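Local atomic coordinates of endo alpha-1,4 polygalactosaminidase (Neosartorya fumigata, PDB entry 6OJ1), a protein that cleaves alpha-1,4-linked galactosaminoglycan chains internally as a (beta/alpha)-barrel glycoside hydrolase of family GH114, an activity that disrupts microbial biofilms. Residues K33-V38 and N199-V204; D99-S104 and A124-I129; L106-D111 and D154-L159; P114-L119 and P147-G152. All blocks are in the same frame, centred on the assembly; numbering follows the deposited sequence.

Interaction 1 (K33-V38 and N199-V204); sequences KWQPAV and NMQWSV
Gln201 makes the polar join with Gln35, just after Met200, whose own carbonyl O is hydrogen-bonded to Lys225 NZ. The backbone O of Gln201 accepts from Gln35 NE2 at 2.7 Å, almost straight (169° at the hydrogen), in the carbonyl plane and on a lone pair. The other N-H of the same amide reaches Pro36 O at 3.0 Å, and both acceptors lie close to the Gln35 amide plane. Gln35 arrives with CG anti to the backbone N (chi1 175°) and then bends at chi2, which folds the amide back over its own chain toward Gln201. A water spans the remaining ends, donating to Gln35 OE1 at 2.7 Å and accepting from Gln201 NE2 at 3.1 Å, while Gln201 OE1 turns away to His178 NE2 and Ile184 N. Trp202 supplies the apolar part. Its CZ3 lies 3.8 Å from Trp34 CZ3, with the six-membered rings inclined at 54°, and its CE3 lies 3.9 Å from Pro36 CG. The contact thus sets the loop before strand 42-45 against the chain entering barrel strand 202-206. Both N-H groups of Gln35 and its OE1 have partners, which fixes the rotation of the amide and ties the loop to the Gln201 backbone; the tryptophan contact lies apart from it and is apolar.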
# COMPACT_ATOMS: atom_id res chain seq x y z
N LYS A 33 3.96 14.52 9.98
CA LYS A 33 4.00 15.89 9.49
C LYS A 33 3.41 16.02 8.09
O LYS A 33 2.82 17.06 7.77
CB LYS A 33 5.43 16.41 9.53
CG LYS A 33 5.98 16.57 10.94
CD LYS A 33 7.18 17.50 10.96
N TRP A 34 3.55 15.00 7.24
CA TRP A 34 3.01 15.05 5.88
C TRP A 34 1.63 14.39 5.86
O TRP A 34 1.52 13.16 5.98
CB TRP A 34 3.94 14.38 4.88
CG TRP A 34 3.30 14.23 3.52
CD1 TRP A 34 2.63 15.19 2.82
CD2 TRP A 34 3.27 13.05 2.70
NE1 TRP A 34 2.18 14.68 1.62
CE2 TRP A 34 2.55 13.37 1.53
CE3 TRP A 34 3.77 11.75 2.85
CZ2 TRP A 34 2.33 12.45 0.51
CZ3 TRP A 34 3.55 10.83 1.83
CH2 TRP A 34 2.83 11.18 0.68
N GLN A 35 0.59 15.21 5.68
CA GLN A 35 -0.77 14.71 5.48
C GLN A 35 -1.25 15.14 4.10
O GLN A 35 -1.71 16.28 3.92
CB GLN A 35 -1.72 15.24 6.55
CG GLN A 35 -3.18 14.87 6.32
CD GLN A 35 -3.40 13.36 6.27
OE1 GLN A 35 -3.37 12.69 7.31
NE2 GLN A 35 -3.64 12.82 5.07
N PRO A 36 -1.16 14.27 3.09
CA PRO A 36 -1.62 14.65 1.74
C PRO A 36 -3.11 14.96 1.73
O PRO A 36 -3.89 14.45 2.54
CB PRO A 36 -1.29 13.42 0.90
CG PRO A 36 -1.28 12.26 1.90
CD PRO A 36 -0.68 12.88 3.15
N ALA A 37 -3.51 15.82 0.79
CA ALA A 37 -4.89 16.26 0.75
C ALA A 37 -5.77 15.21 0.08
O ALA A 37 -5.31 14.43 -0.75
CB ALA A 37 -5.01 17.59 0.00
N VAL A 38 -7.05 15.20 0.47
CA VAL A 38 -8.05 14.42 -0.25
C VAL A 38 -8.00 14.79 -1.73
O VAL A 38 -7.89 15.97 -2.08
CB VAL A 38 -9.45 14.67 0.34
CG1 VAL A 38 -10.52 14.03 -0.55
CG2 VAL A 38 -9.54 14.13 1.76
N ASN A 199 -4.11 6.79 13.32
CA ASN A 199 -2.68 6.68 13.05
C ASN A 199 -2.37 6.71 11.56
O ASN A 199 -1.20 6.71 11.19
CB ASN A 199 -2.13 5.38 13.66
CG ASN A 199 -1.09 5.62 14.75
OD1 ASN A 199 -0.51 6.71 14.84
ND2 ASN A 199 -0.84 4.60 15.57
N MET A 200 -3.40 6.70 10.70
CA MET A 200 -3.21 6.59 9.25
C MET A 200 -3.27 7.96 8.59
O MET A 200 -4.02 8.83 9.02
CB MET A 200 -4.30 5.70 8.62
CG MET A 200 -4.36 4.25 9.12
SD MET A 200 -2.87 3.31 8.80
CE MET A 200 -2.07 3.41 10.41
N GLN A 201 -2.49 8.13 7.52
CA GLN A 201 -2.60 9.34 6.72
C GLN A 201 -3.40 9.12 5.43
O GLN A 201 -3.75 10.11 4.77
CB GLN A 201 -1.21 9.91 6.37
CG GLN A 201 -0.49 10.62 7.55
CD GLN A 201 -0.21 9.71 8.72
OE1 GLN A 201 0.62 8.81 8.64
NE2 GLN A 201 -0.88 9.96 9.84
N TRP A 202 -3.69 7.88 5.07
CA TRP A 202 -4.49 7.57 3.89
C TRP A 202 -4.94 6.12 3.98
O TRP A 202 -4.51 5.35 4.84
CB TRP A 202 -3.71 7.77 2.59
CG TRP A 202 -2.44 6.95 2.54
CD1 TRP A 202 -2.33 5.61 2.26
CD2 TRP A 202 -1.12 7.41 2.81
NE1 TRP A 202 -1.00 5.22 2.33
CE2 TRP A 202 -0.24 6.31 2.67
CE3 TRP A 202 -0.58 8.66 3.16
CZ2 TRP A 202 1.14 6.41 2.86
CZ3 TRP A 202 0.80 8.76 3.35
CH2 TRP A 202 1.63 7.64 3.20
N SER A 203 -5.78 5.74 3.02
CA SER A 203 -6.08 4.37 2.65
C SER A 203 -5.51 4.11 1.26
O SER A 203 -5.61 4.96 0.37
CB SER A 203 -7.60 4.13 2.64
OG SER A 203 -7.92 2.94 1.93
N VAL A 204 -4.91 2.94 1.05
CA VAL A 204 -4.72 2.41 -0.30
C VAL A 204 -5.75 1.32 -0.47
O VAL A 204 -5.77 0.34 0.29
CB VAL A 204 -3.29 1.87 -0.53
CG1 VAL A 204 -3.23 1.17 -1.89
CG2 VAL A 204 -2.25 3.00 -0.49
O HOH W 1 -2.67 12.50 9.91

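Interaction 2 (D99-S104 and A124-I129); sequences DKFKDS and ANVRQI. With EDO (1,2-ethanediol), chain G.
Ile129 points its CD1 methyl straight down on the Phe101 ring: the carbon lies 3.6 Å from the ring centroid and only 8° off the normal, a CH-pi contact over the middle of the face. The second branch, CG2, sits toward the rim, 3.7 Å from Phe101 CZ. The Lys100 and Ile129 side chains run alongside each other, pointing opposite ways, with Lys100 CB 3.6 Å from Ile129 CD1, so this methyl touches the lysine stem at its side as well as the ring below it. Here the first turns of helix 124-140, one of the helices of the (beta/alpha)-barrel, receive the loop between strands 90-92 and 106-109; Tyr91 meets Phe101 edge-to-face and Leu119 packs on it as well. One turn earlier on the helix, Asn125 extends its CG anti to the backbone N (chi1 -168°), which carries the amide out to the loop. ND2 donates to Lys100 O at 3.1 Å, nearly straight at 172°, and also bonds Asp105 OD2. A water donates to both Lys100 O and Asn125 OD1, and Lys102 CG lies 3.7 Å from Asn125 ND2. The extended Lys100 chain carries NZ to a salt bridge with Asp132 and, at 2.7 Å, to O2 of an ethanediol probably left from crystallisation.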
# COMPACT_ATOMS: atom_id res chain seq x y z
N ASP A 99 16.44 -13.90 4.12
CA ASP A 99 17.06 -14.88 5.02
C ASP A 99 16.94 -14.48 6.49
O ASP A 99 17.29 -15.29 7.36
CB ASP A 99 18.51 -15.08 4.65
CG ASP A 99 18.67 -15.73 3.29
OD1 ASP A 99 18.07 -16.81 3.06
OD2 ASP A 99 19.35 -15.15 2.44
N LYS A 100 16.45 -13.28 6.79
CA LYS A 100 16.20 -12.92 8.19
C LYS A 100 15.03 -13.69 8.77
O LYS A 100 14.96 -13.87 10.00
CB LYS A 100 15.92 -11.43 8.32
CG LYS A 100 17.12 -10.54 7.93
CD LYS A 100 16.72 -9.05 8.01
CE LYS A 100 17.92 -8.12 7.78
NZ LYS A 100 17.50 -6.68 7.85
N PHE A 101 14.08 -14.10 7.93
CA PHE A 101 12.86 -14.75 8.42
C PHE A 101 13.15 -16.17 8.91
O PHE A 101 13.92 -16.91 8.30
CB PHE A 101 11.80 -14.78 7.33
CG PHE A 101 11.29 -13.44 6.94
CD1 PHE A 101 11.95 -12.68 5.98
CD2 PHE A 101 10.13 -12.93 7.52
CE1 PHE A 101 11.47 -11.42 5.63
CE2 PHE A 101 9.64 -11.68 7.17
CZ PHE A 101 10.31 -10.92 6.22
N LYS A 102 12.51 -16.54 10.01
CA LYS A 102 12.64 -17.89 10.56
C LYS A 102 11.52 -18.77 10.04
O LYS A 102 10.46 -18.29 9.65
CB LYS A 102 12.62 -17.87 12.09
CG LYS A 102 13.77 -17.07 12.72
CD LYS A 102 13.53 -16.96 14.24
CE LYS A 102 14.68 -16.26 14.97
NZ LYS A 102 14.46 -16.31 16.45
N ASP A 103 11.75 -20.09 10.10
CA ASP A 103 10.72 -21.04 9.70
C ASP A 103 9.43 -20.79 10.48
O ASP A 103 8.33 -20.83 9.91
CB ASP A 103 11.20 -22.48 9.89
CG ASP A 103 11.52 -22.83 11.35
OD1 ASP A 103 11.71 -21.92 12.17
OD2 ASP A 103 11.58 -24.04 11.67
N SER A 104 9.55 -20.46 11.77
CA SER A 104 8.38 -20.22 12.60
C SER A 104 7.67 -18.91 12.28
O SER A 104 6.56 -18.70 12.78
CB SER A 104 8.79 -20.26 14.08
OG SER A 104 9.88 -19.39 14.31
N ALA A 124 8.12 -11.33 17.25
CA ALA A 124 9.15 -10.32 17.48
C ALA A 124 10.12 -10.24 16.31
O ALA A 124 10.60 -9.16 15.96
CB ALA A 124 9.91 -10.61 18.78
N ASN A 125 10.43 -11.39 15.71
CA ASN A 125 11.39 -11.39 14.60
C ASN A 125 10.82 -10.70 13.37
O ASN A 125 11.52 -9.93 12.70
CB ASN A 125 11.81 -12.82 14.27
CG ASN A 125 13.01 -12.87 13.33
OD1 ASN A 125 14.08 -12.31 13.62
ND2 ASN A 125 12.85 -13.54 12.20
N VAL A 126 9.56 -10.98 13.04
CA VAL A 126 8.90 -10.29 11.94
C VAL A 126 8.86 -8.80 12.20
O VAL A 126 9.17 -7.98 11.33
CB VAL A 126 7.49 -10.87 11.71
CG1 VAL A 126 6.68 -9.98 10.74
CG2 VAL A 126 7.60 -12.29 11.13
N ARG A 127 8.46 -8.41 13.41
CA ARG A 127 8.38 -7.00 13.74
C ARG A 127 9.74 -6.32 13.63
O ARG A 127 9.84 -5.20 13.11
CB ARG A 127 7.75 -6.83 15.12
CG ARG A 127 6.27 -7.20 15.05
CD ARG A 127 5.56 -6.86 16.33
NE ARG A 127 4.11 -7.02 16.18
CZ ARG A 127 3.23 -6.36 16.93
NH1 ARG A 127 3.67 -5.50 17.84
NH2 ARG A 127 1.93 -6.55 16.77
N GLN A 128 10.82 -7.00 14.04
CA GLN A 128 12.14 -6.39 13.92
C GLN A 128 12.56 -6.26 12.46
O GLN A 128 13.19 -5.28 12.08
CB GLN A 128 13.19 -7.19 14.70
CG GLN A 128 14.58 -6.53 14.71
CD GLN A 128 14.57 -5.12 15.29
OE1 GLN A 128 14.19 -4.91 16.44
NE2 GLN A 128 15.01 -4.14 14.49
N ILE A 129 12.22 -7.25 11.62
CA ILE A 129 12.51 -7.13 10.19
C ILE A 129 11.78 -5.92 9.61
O ILE A 129 12.34 -5.16 8.80
CB ILE A 129 12.14 -8.42 9.44
CG1 ILE A 129 13.06 -9.57 9.87
CG2 ILE A 129 12.20 -8.22 7.89
CD1 ILE A 129 12.52 -10.94 9.46
C1 EDO G . 17.22 -4.27 5.10
O1 EDO G . 17.51 -5.26 4.11
C2 EDO G . 15.77 -4.43 5.50
O2 EDO G . 15.60 -5.67 6.20
O HOH W 2 16.52 -13.10 12.02

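Interaction 3 (L106-D111 and D154-L159); sequences LGHDLD and DNDNGL
Gly107 and His108 run antiparallel to Asn157 and Gly158, the end-to-end directions of 106-109 and 156-159 lying 171° apart with closest CA atoms 5.2 Å from each other. One backbone bond joins them, His108 N to Asn157 O at 3.0 Å, and Gly107 CA approaches the same oxygen at 3.6 Å as a CA-H...O contact. The 154-159 segment is loop rather than strand: Asp156 centres an inverse gamma turn, and Asn157 OD1 takes the N-H of Leu159 in an Asx turn. The imidazole of His108 lies flat on Gly158, which, at positive phi, brings its bare CA to 3.4 Å from the ring centroid and 14° off its normal. At the ring edge, ND1 donates in its own plane to Asp156 OD1 at 2.8 Å. The carboxylate stands nearly perpendicular to the ring and is met from above its plane, and the bond is bent, 146° at the hydrogen. Asp156 reaches across because its CG is anti to the backbone N. Further along, Leu159 CG packs 3.7 Å from Gly107 CA, close to an N-linked glycan. This His-carboxylate pair on the surface would probably stabilise the protonated imidazole, adding a charge-assisted bond to a join of edge strand 106-109 with the loop before helix 163-179.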
# COMPACT_ATOMS: atom_id res chain seq x y z
N LEU A 106 6.62 -18.22 9.28
CA LEU A 106 5.95 -18.40 8.00
C LEU A 106 4.69 -19.24 8.15
O LEU A 106 4.70 -20.28 8.81
CB LEU A 106 6.88 -19.08 6.98
CG LEU A 106 8.24 -18.44 6.69
CD1 LEU A 106 8.87 -19.05 5.44
CD2 LEU A 106 8.12 -16.93 6.55
N GLY A 107 3.61 -18.79 7.50
CA GLY A 107 2.37 -19.55 7.39
C GLY A 107 2.15 -20.10 5.99
O GLY A 107 3.10 -20.51 5.31
N HIS A 108 0.89 -20.12 5.54
CA HIS A 108 0.51 -20.72 4.27
C HIS A 108 0.89 -19.82 3.09
O HIS A 108 1.08 -18.61 3.24
CB HIS A 108 -1.00 -20.98 4.23
CG HIS A 108 -1.46 -22.09 5.14
ND1 HIS A 108 -2.79 -22.31 5.42
CD2 HIS A 108 -0.78 -23.04 5.80
CE1 HIS A 108 -2.91 -23.35 6.22
NE2 HIS A 108 -1.70 -23.82 6.47
N ASP A 109 0.98 -20.43 1.91
CA ASP A 109 1.20 -19.65 0.69
C ASP A 109 0.05 -18.68 0.47
O ASP A 109 -1.10 -18.96 0.79
CB ASP A 109 1.29 -20.56 -0.53
CG ASP A 109 2.41 -21.57 -0.44
OD1 ASP A 109 3.35 -21.33 0.34
OD2 ASP A 109 2.34 -22.59 -1.15
N LEU A 110 0.37 -17.53 -0.13
CA LEU A 110 -0.69 -16.58 -0.46
C LEU A 110 -1.63 -17.13 -1.54
O LEU A 110 -2.85 -16.98 -1.43
CB LEU A 110 -0.11 -15.23 -0.86
CG LEU A 110 -0.17 -14.19 0.26
CD1 LEU A 110 0.72 -14.60 1.43
CD2 LEU A 110 0.20 -12.80 -0.22
N ASP A 111 -1.10 -17.77 -2.58
CA ASP A 111 -2.04 -18.49 -3.46
C ASP A 111 -1.26 -19.58 -4.22
O ASP A 111 -0.95 -19.45 -5.41
CB ASP A 111 -2.84 -17.58 -4.40
CG ASP A 111 -2.01 -16.46 -5.01
OD1 ASP A 111 -0.79 -16.38 -4.74
OD2 ASP A 111 -2.59 -15.66 -5.78
N ASP A 154 -8.21 -12.22 6.94
CA ASP A 154 -9.27 -12.40 5.96
C ASP A 154 -8.88 -13.41 4.89
O ASP A 154 -9.48 -13.43 3.81
CB ASP A 154 -9.61 -11.05 5.32
CG ASP A 154 -10.97 -11.04 4.66
OD1 ASP A 154 -11.83 -11.85 5.04
OD2 ASP A 154 -11.16 -10.23 3.74
N ASN A 155 -7.89 -14.26 5.18
CA ASN A 155 -7.32 -15.18 4.20
C ASN A 155 -6.92 -16.47 4.90
O ASN A 155 -6.83 -16.54 6.13
CB ASN A 155 -6.11 -14.56 3.52
CG ASN A 155 -6.49 -13.42 2.61
OD1 ASN A 155 -6.94 -13.65 1.49
ND2 ASN A 155 -6.30 -12.20 3.07
N ASP A 156 -6.65 -17.50 4.09
CA ASP A 156 -6.18 -18.78 4.61
C ASP A 156 -4.70 -18.62 4.94
O ASP A 156 -3.81 -18.90 4.13
CB ASP A 156 -6.44 -19.88 3.58
CG ASP A 156 -5.93 -21.25 4.01
OD1 ASP A 156 -5.46 -21.39 5.16
OD2 ASP A 156 -6.00 -22.19 3.19
N ASN A 157 -4.43 -18.13 6.15
CA ASN A 157 -3.07 -17.76 6.54
C ASN A 157 -2.35 -18.88 7.27
O ASN A 157 -1.12 -18.87 7.33
CB ASN A 157 -3.09 -16.50 7.41
CG ASN A 157 -3.94 -16.66 8.67
OD1 ASN A 157 -3.44 -17.12 9.70
ND2 ASN A 157 -5.22 -16.29 8.60
N GLY A 158 -3.10 -19.84 7.81
CA GLY A 158 -2.51 -20.95 8.52
C GLY A 158 -1.86 -20.60 9.84
O GLY A 158 -1.14 -21.43 10.40
N LEU A 159 -2.09 -19.38 10.35
CA LEU A 159 -1.49 -18.94 11.61
C LEU A 159 -2.51 -18.43 12.61
O LEU A 159 -2.12 -17.79 13.59
CB LEU A 159 -0.46 -17.84 11.36
CG LEU A 159 0.69 -18.19 10.42
CD1 LEU A 159 1.39 -16.93 9.95
CD2 LEU A 159 1.66 -19.13 11.13

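Interaction 4 (P114-L119 and P147-G152); sequences PGEKWL and PDNVDG
Trp118 and Gly152 form the close-packed part of this contact. Gly152 CA stands 3.4 Å above the indole plane, offset toward the rim, and comes within 3.5 Å of Trp118 CZ3; its line to the centroid of the six-membered ring leans 25° from the normal, a CH-pi contact. The rim of the same ring faces oxygens: Asn149 O lies in the ring plane, 3.8 Å from Trp118 CZ3, and Asp151 OD1 sits 3.7 Å from Trp118 CH2. The electropositive C-H edge thus meets acceptors while the face meets an aliphatic carbon. Trp118 CG is anti to its carbonyl carbon (chi1 -70°), which swings the indole across to the loop after strand 144-148. The other end is looser and watery. Glu116 and Asn149 approach from opposite directions, but Glu116 OE1 stops 3.9 Å short of Asn149 ND2, with carboxylate and amide planes 86° apart. A water fills in, donating to Glu116 OE1 at 2.5 Å and accepting from Asn149 ND2 at 3.0 Å. Each polar end has a further partner, Ser90 OG for Glu116 and Ser87 OG for Asn149. The contact joins the middle strand of a three-stranded antiparallel sheet, 116-119 between 90-92 and 106-109, to the loop leaving the C-terminal end of barrel strand 144-148; Leu110 and Asn155 also pack on the indole, and Leu119 reaches helix 124-140.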
# COMPACT_ATOMS: atom_id res chain seq x y z
N PRO A 114 4.92 -21.19 -3.05
CA PRO A 114 5.67 -21.00 -1.80
C PRO A 114 6.56 -19.78 -1.80
O PRO A 114 7.12 -19.44 -0.75
CB PRO A 114 6.51 -22.29 -1.68
CG PRO A 114 5.93 -23.24 -2.70
CD PRO A 114 5.37 -22.38 -3.79
N GLY A 115 6.71 -19.10 -2.94
CA GLY A 115 7.52 -17.90 -2.97
C GLY A 115 6.91 -16.73 -2.23
O GLY A 115 7.62 -15.74 -2.00
N GLU A 116 5.63 -16.80 -1.87
CA GLU A 116 5.03 -15.77 -1.03
C GLU A 116 4.13 -16.43 0.01
O GLU A 116 3.23 -17.19 -0.35
CB GLU A 116 4.23 -14.76 -1.85
CG GLU A 116 4.01 -13.49 -1.08
CD GLU A 116 3.56 -12.32 -1.92
OE1 GLU A 116 3.38 -11.23 -1.33
OE2 GLU A 116 3.40 -12.47 -3.14
N LYS A 117 4.40 -16.12 1.28
CA LYS A 117 3.75 -16.77 2.41
C LYS A 117 3.29 -15.73 3.43
O LYS A 117 3.93 -14.70 3.64
CB LYS A 117 4.70 -17.75 3.11
CG LYS A 117 5.14 -18.93 2.26
CD LYS A 117 6.01 -19.87 3.08
CE LYS A 117 6.58 -21.00 2.22
NZ LYS A 117 5.52 -21.96 1.80
N TRP A 118 2.18 -16.05 4.12
CA TRP A 118 1.70 -15.21 5.20
C TRP A 118 2.70 -15.19 6.36
O TRP A 118 3.34 -16.20 6.66
CB TRP A 118 0.32 -15.71 5.68
CG TRP A 118 -0.75 -15.45 4.65
CD1 TRP A 118 -1.37 -16.38 3.85
CD2 TRP A 118 -1.30 -14.18 4.29
NE1 TRP A 118 -2.28 -15.76 3.02
CE2 TRP A 118 -2.26 -14.41 3.28
CE3 TRP A 118 -1.07 -12.87 4.74
CZ2 TRP A 118 -2.99 -13.37 2.71
CZ3 TRP A 118 -1.80 -11.84 4.16
CH2 TRP A 118 -2.75 -12.09 3.16
N LEU A 119 2.84 -14.04 7.01
CA LEU A 119 3.73 -13.89 8.15
C LEU A 119 2.96 -13.94 9.46
O LEU A 119 1.82 -13.47 9.55
CB LEU A 119 4.49 -12.58 8.10
CG LEU A 119 5.48 -12.48 6.94
CD1 LEU A 119 6.08 -11.08 6.91
CD2 LEU A 119 6.54 -13.57 7.09
N PRO A 147 2.44 -0.30 3.57
CA PRO A 147 2.71 -1.69 4.00
C PRO A 147 1.60 -2.64 3.60
O PRO A 147 0.43 -2.46 3.98
CB PRO A 147 2.81 -1.56 5.54
CG PRO A 147 2.86 -0.06 5.81
CD PRO A 147 2.06 0.55 4.70
N ASP A 148 1.96 -3.67 2.83
CA ASP A 148 1.00 -4.57 2.20
C ASP A 148 0.68 -5.75 3.09
O ASP A 148 1.42 -6.08 4.04
CB ASP A 148 1.55 -5.06 0.85
CG ASP A 148 0.47 -5.51 -0.12
OD1 ASP A 148 -0.75 -5.45 0.20
OD2 ASP A 148 0.85 -5.90 -1.25
N ASN A 149 -0.45 -6.37 2.80
CA ASN A 149 -0.84 -7.68 3.33
C ASN A 149 -1.01 -7.65 4.84
O ASN A 149 -0.57 -8.55 5.56
CB ASN A 149 0.18 -8.73 2.90
CG ASN A 149 0.22 -8.88 1.40
OD1 ASN A 149 -0.82 -9.12 0.76
ND2 ASN A 149 1.40 -8.66 0.81
N VAL A 150 -1.67 -6.61 5.33
CA VAL A 150 -2.01 -6.52 6.75
C VAL A 150 -3.39 -7.12 7.01
O VAL A 150 -3.99 -6.88 8.07
CB VAL A 150 -1.90 -5.07 7.28
CG1 VAL A 150 -0.43 -4.59 7.20
CG2 VAL A 150 -2.82 -4.13 6.52
N ASP A 151 -3.89 -7.93 6.08
CA ASP A 151 -5.23 -8.51 6.13
C ASP A 151 -5.19 -10.04 6.11
O ASP A 151 -6.12 -10.67 5.61
CB ASP A 151 -6.10 -8.00 4.98
CG ASP A 151 -5.50 -8.30 3.59
OD1 ASP A 151 -4.36 -8.80 3.51
OD2 ASP A 151 -6.18 -8.03 2.59
N GLY A 152 -4.15 -10.63 6.71
CA GLY A 152 -4.05 -12.08 6.77
C GLY A 152 -5.25 -12.73 7.42
O GLY A 152 -5.64 -13.83 7.02
O HOH W 3 1.88 -9.33 -2.04

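Interactions 2, 3 and 4 form one connected region around the small three-stranded sheet, whereas interaction 1 lies apart, its centre 23 to 29 Å from theirs. Interactions 3 and 4 are nearest, with centres 7 Å apart, and are tied by a salt bridge between Asp109 OD1 and Lys117 NZ at 2.7 Å. Interaction 2 meets interaction 4 through Phe101 CE2 and Leu119 CD1, 3.6 Å apart. In such barrels the active site lies at the C-terminal strand ends; interaction 4 is on that side, consistent with a place near it. The Asn149 side chain is also about 5 Å from a bound potassium ion of unestablished role. Interactions 1 and 4 reach the barrel sheet on opposite sides of the chain's centre.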